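Local structure of cobalamin biosynthesis protein CobN (Mycobacterium tuberculosis, 7C6O) at residues 700-708 with 802-810. The protein is the large, catalytic subunit of cobaltochelatase, which probably inserts cobalt into the corrin ring during cobalamin biosynthesis. Sequence-based numbering, arbitrary orientation.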
loop_
_atom_site.group_PDB
_atom_site.type_symbol
_atom_site.label_atom_id
_atom_site.label_comp_id
_atom_site.label_asym_id
_atom_site.label_seq_id
_atom_site.Cartn_x
_atom_site.Cartn_y
_atom_site.Cartn_z
ATOM N N GLY A 700 21.527 -10.620 -7.408
ATOM C CA GLY A 700 22.173 -9.532 -6.712
ATOM C C GLY A 700 21.133 -8.715 -5.977
ATOM O O GLY A 700 19.975 -9.110 -5.854
ATOM N N LEU A 701 21.562 -7.562 -5.472
ATOM C CA LEU A 701 20.671 -6.627 -4.804
ATOM C C LEU A 701 20.802 -5.269 -5.471
ATOM O O LEU A 701 21.854 -4.930 -6.016
ATOM C CB LEU A 701 20.987 -6.511 -3.308
ATOM C CG LEU A 701 20.878 -7.802 -2.494
ATOM C CD1 LEU A 701 21.349 -7.577 -1.067
ATOM C CD2 LEU A 701 19.450 -8.312 -2.513
ATOM N N HIS A 702 19.727 -4.490 -5.428
ATOM C CA HIS A 702 19.768 -3.165 -6.025
ATOM C C HIS A 702 20.555 -2.212 -5.137
ATOM O O HIS A 702 20.472 -2.271 -3.907
ATOM C CB HIS A 702 18.360 -2.614 -6.251
ATOM C CG HIS A 702 18.349 -1.267 -6.904
ATOM N ND1 HIS A 702 18.866 -1.049 -8.164
ATOM C CD2 HIS A 702 17.906 -0.064 -6.466
ATOM C CE1 HIS A 702 18.734 0.228 -8.478
ATOM N NE2 HIS A 702 18.156 0.848 -7.465
ATOM N N ILE A 703 21.335 -1.343 -5.773
ATOM C CA ILE A 703 22.018 -0.243 -5.103
ATOM C C ILE A 703 21.391 1.051 -5.596
ATOM O O ILE A 703 21.283 1.272 -6.809
ATOM C CB ILE A 703 23.533 -0.263 -5.365
ATOM C CG1 ILE A 703 24.156 -1.545 -4.814
ATOM C CG2 ILE A 703 24.203 0.956 -4.737
ATOM C CD1 ILE A 703 25.643 -1.649 -5.079
ATOM N N LEU A 704 20.964 1.891 -4.655
ATOM C CA LEU A 704 20.250 3.118 -4.984
ATOM C C LEU A 704 21.026 3.939 -6.007
ATOM O O LEU A 704 22.218 4.204 -5.833
ATOM C CB LEU A 704 20.024 3.928 -3.705
ATOM C CG LEU A 704 18.708 4.675 -3.505
ATOM C CD1 LEU A 704 17.530 3.736 -3.685
ATOM C CD2 LEU A 704 18.681 5.297 -2.116
ATOM N N GLY A 705 20.348 4.313 -7.092
ATOM C CA GLY A 705 20.938 5.139 -8.125
ATOM C C GLY A 705 21.790 4.412 -9.143
ATOM O O GLY A 705 22.333 5.063 -10.046
ATOM N N GLN A 706 21.916 3.093 -9.046
ATOM C CA GLN A 706 22.807 2.316 -9.906
ATOM C C GLN A 706 21.966 1.545 -10.920
ATOM O O GLN A 706 21.389 0.502 -10.599
ATOM C CB GLN A 706 23.670 1.381 -9.062
ATOM C CG GLN A 706 24.573 0.456 -9.851
ATOM C CD GLN A 706 25.423 -0.410 -8.946
ATOM O OE1 GLN A 706 25.268 -1.632 -8.910
ATOM N NE2 GLN A 706 26.324 0.220 -8.201
ATOM N N ASN A 707 21.890 2.065 -12.148
ATOM C CA ASN A 707 21.145 1.362 -13.183
ATOM C C ASN A 707 21.967 0.190 -13.718
ATOM O O ASN A 707 23.178 0.319 -13.916
ATOM C CB ASN A 707 20.776 2.311 -14.325
ATOM C CG ASN A 707 21.964 3.096 -14.843
ATOM O OD1 ASN A 707 22.710 3.699 -14.070
ATOM N ND2 ASN A 707 22.149 3.090 -16.158
ATOM N N PRO A 708 21.339 -0.964 -13.945
ATOM C CA PRO A 708 22.089 -2.126 -14.431
ATOM C C PRO A 708 22.693 -1.881 -15.805
ATOM O O PRO A 708 22.129 -1.181 -16.649
ATOM C CB PRO A 708 21.033 -3.236 -14.476
ATOM C CG PRO A 708 20.012 -2.814 -13.468
ATOM C CD PRO A 708 19.959 -1.317 -13.575
ATOM N N ALA A 802 16.702 3.563 -17.712
ATOM C CA ALA A 802 17.740 4.568 -17.510
ATOM C C ALA A 802 17.393 5.545 -16.394
ATOM O O ALA A 802 18.300 6.148 -15.809
ATOM C CB ALA A 802 17.994 5.331 -18.811
ATOM N N GLY A 803 16.105 5.710 -16.080
ATOM C CA GLY A 803 15.704 6.594 -15.001
ATOM C C GLY A 803 16.179 6.148 -13.633
ATOM O O GLY A 803 16.162 6.947 -12.691
ATOM N N THR A 804 16.603 4.888 -13.504
ATOM C CA THR A 804 17.117 4.392 -12.231
ATOM C C THR A 804 18.315 5.204 -11.753
ATOM O O THR A 804 18.506 5.375 -10.544
ATOM C CB THR A 804 17.485 2.912 -12.371
ATOM O OG1 THR A 804 16.294 2.149 -12.597
ATOM C CG2 THR A 804 18.180 2.395 -11.119
ATOM N N ALA A 805 19.117 5.733 -12.680
ATOM C CA ALA A 805 20.285 6.517 -12.302
ATOM C C ALA A 805 19.931 7.844 -11.639
ATOM O O ALA A 805 20.842 8.532 -11.165
ATOM C CB ALA A 805 21.162 6.773 -13.530
ATOM N N THR A 806 18.652 8.218 -11.588
ATOM C CA THR A 806 18.225 9.461 -10.955
ATOM C C THR A 806 17.702 9.262 -9.538
ATOM O O THR A 806 17.252 10.233 -8.922
ATOM C CB THR A 806 17.138 10.151 -11.793
ATOM O OG1 THR A 806 15.892 9.461 -11.628
ATOM C CG2 THR A 806 17.512 10.158 -13.268
ATOM N N GLU A 807 17.754 8.037 -9.007
ATOM C CA GLU A 807 17.131 7.751 -7.716
ATOM C C GLU A 807 17.745 8.586 -6.598
ATOM O O GLU A 807 17.029 9.149 -5.761
ATOM C CB GLU A 807 17.249 6.261 -7.397
ATOM C CG GLU A 807 16.306 5.378 -8.194
ATOM C CD GLU A 807 16.671 3.909 -8.102
ATOM O OE1 GLU A 807 17.682 3.583 -7.439
ATOM O OE2 GLU A 807 15.951 3.082 -8.697
ATOM N N ILE A 808 19.075 8.665 -6.558
ATOM C CA ILE A 808 19.726 9.442 -5.510
ATOM C C ILE A 808 19.528 10.933 -5.756
ATOM O O ILE A 808 19.337 11.712 -4.813
ATOM C CB ILE A 808 21.214 9.062 -5.414
ATOM C CG1 ILE A 808 21.361 7.661 -4.812
ATOM C CG2 ILE A 808 21.977 10.077 -4.584
ATOM C CD1 ILE A 808 22.797 7.206 -4.651
ATOM N N GLU A 809 19.542 11.350 -7.023
ATOM C CA GLU A 809 19.262 12.748 -7.336
ATOM C C GLU A 809 17.880 13.154 -6.840
ATOM O O GLU A 809 17.692 14.274 -6.351
ATOM C CB GLU A 809 19.388 12.990 -8.840
ATOM C CG GLU A 809 19.266 14.454 -9.245
ATOM C CD GLU A 809 20.193 15.356 -8.446
ATOM O OE1 GLU A 809 19.692 16.290 -7.783
ATOM O OE2 GLU A 809 21.419 15.124 -8.470
ATOM N N GLN A 810 16.901 12.248 -6.936
ATOM C CA GLN A 810 15.553 12.583 -6.489
ATOM C C GLN A 810 15.459 12.639 -4.969
ATOM O O GLN A 810 14.647 13.401 -4.432
ATOM C CB GLN A 810 14.541 11.588 -7.058
ATOM C CG GLN A 810 14.261 11.765 -8.547
ATOM C CD GLN A 810 13.509 13.053 -8.867
ATOM O OE1 GLN A 810 12.951 13.700 -7.980
ATOM N NE2 GLN A 810 13.491 13.426 -10.139
HETATM O O HOH W 1 23.549 7.555 -10.763
#
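His702 and Glu807 reach for one another from opposite directions and meet at Glu807 OE1. His702 NE2 donates to Glu807 OE1 at 2.8 Å, with an N-H...O angle of 175°. The acceptor lies in the plane of the imidazole, at its edge, whereas the carboxylate is turned almost perpendicular to the ring, the two planes being 78° apart. The ring uses the syn lone pair of OE1; the backbone Gly705 N, 2.8 Å from Glu807 OE1, arrives on the anti side, tilted 28° out of the carboxylate plane, in an equally straight bond. The two bonds grip this oxygen from its syn and anti sides. Beyond CG the Glu807 chain runs extended, which carries the carboxylate out to the turn, and Thr838 and the backbone of Leu613 bind OE2, so that both oxygens of this buried group are engaged and its rotation is restricted.

Thr804 lies beside the ring edge: its CG2, anti to the backbone N, sits 3.5 Å from His702 CE1, near the ring plane, while its hydroxyl bonds to Leu801 O and Thr838. The same methyl group also packs against the backbone of Asn707. At the turn itself, Ile808 lays CD1 over one face of the Leu704 carbonyl, 3.3 Å from Leu704 O, and Leu704 CB lies 4.1 Å from Ile808 CG1. Backbones approach closely at Gly705, whose CA makes a CA-H...O contact with Thr804 O (3.4 Å); one water donates to both Gly705 O and Ala805 O. The ring of His612, nearly parallel to that of His702, adds strand 608-612 to the surroundings. Geometrically, this is a His-carboxylate hydrogen bond whose acceptor also holds the amide of a type II beta turn, Ile703 to Gln706, against the first turn of helix 807-815.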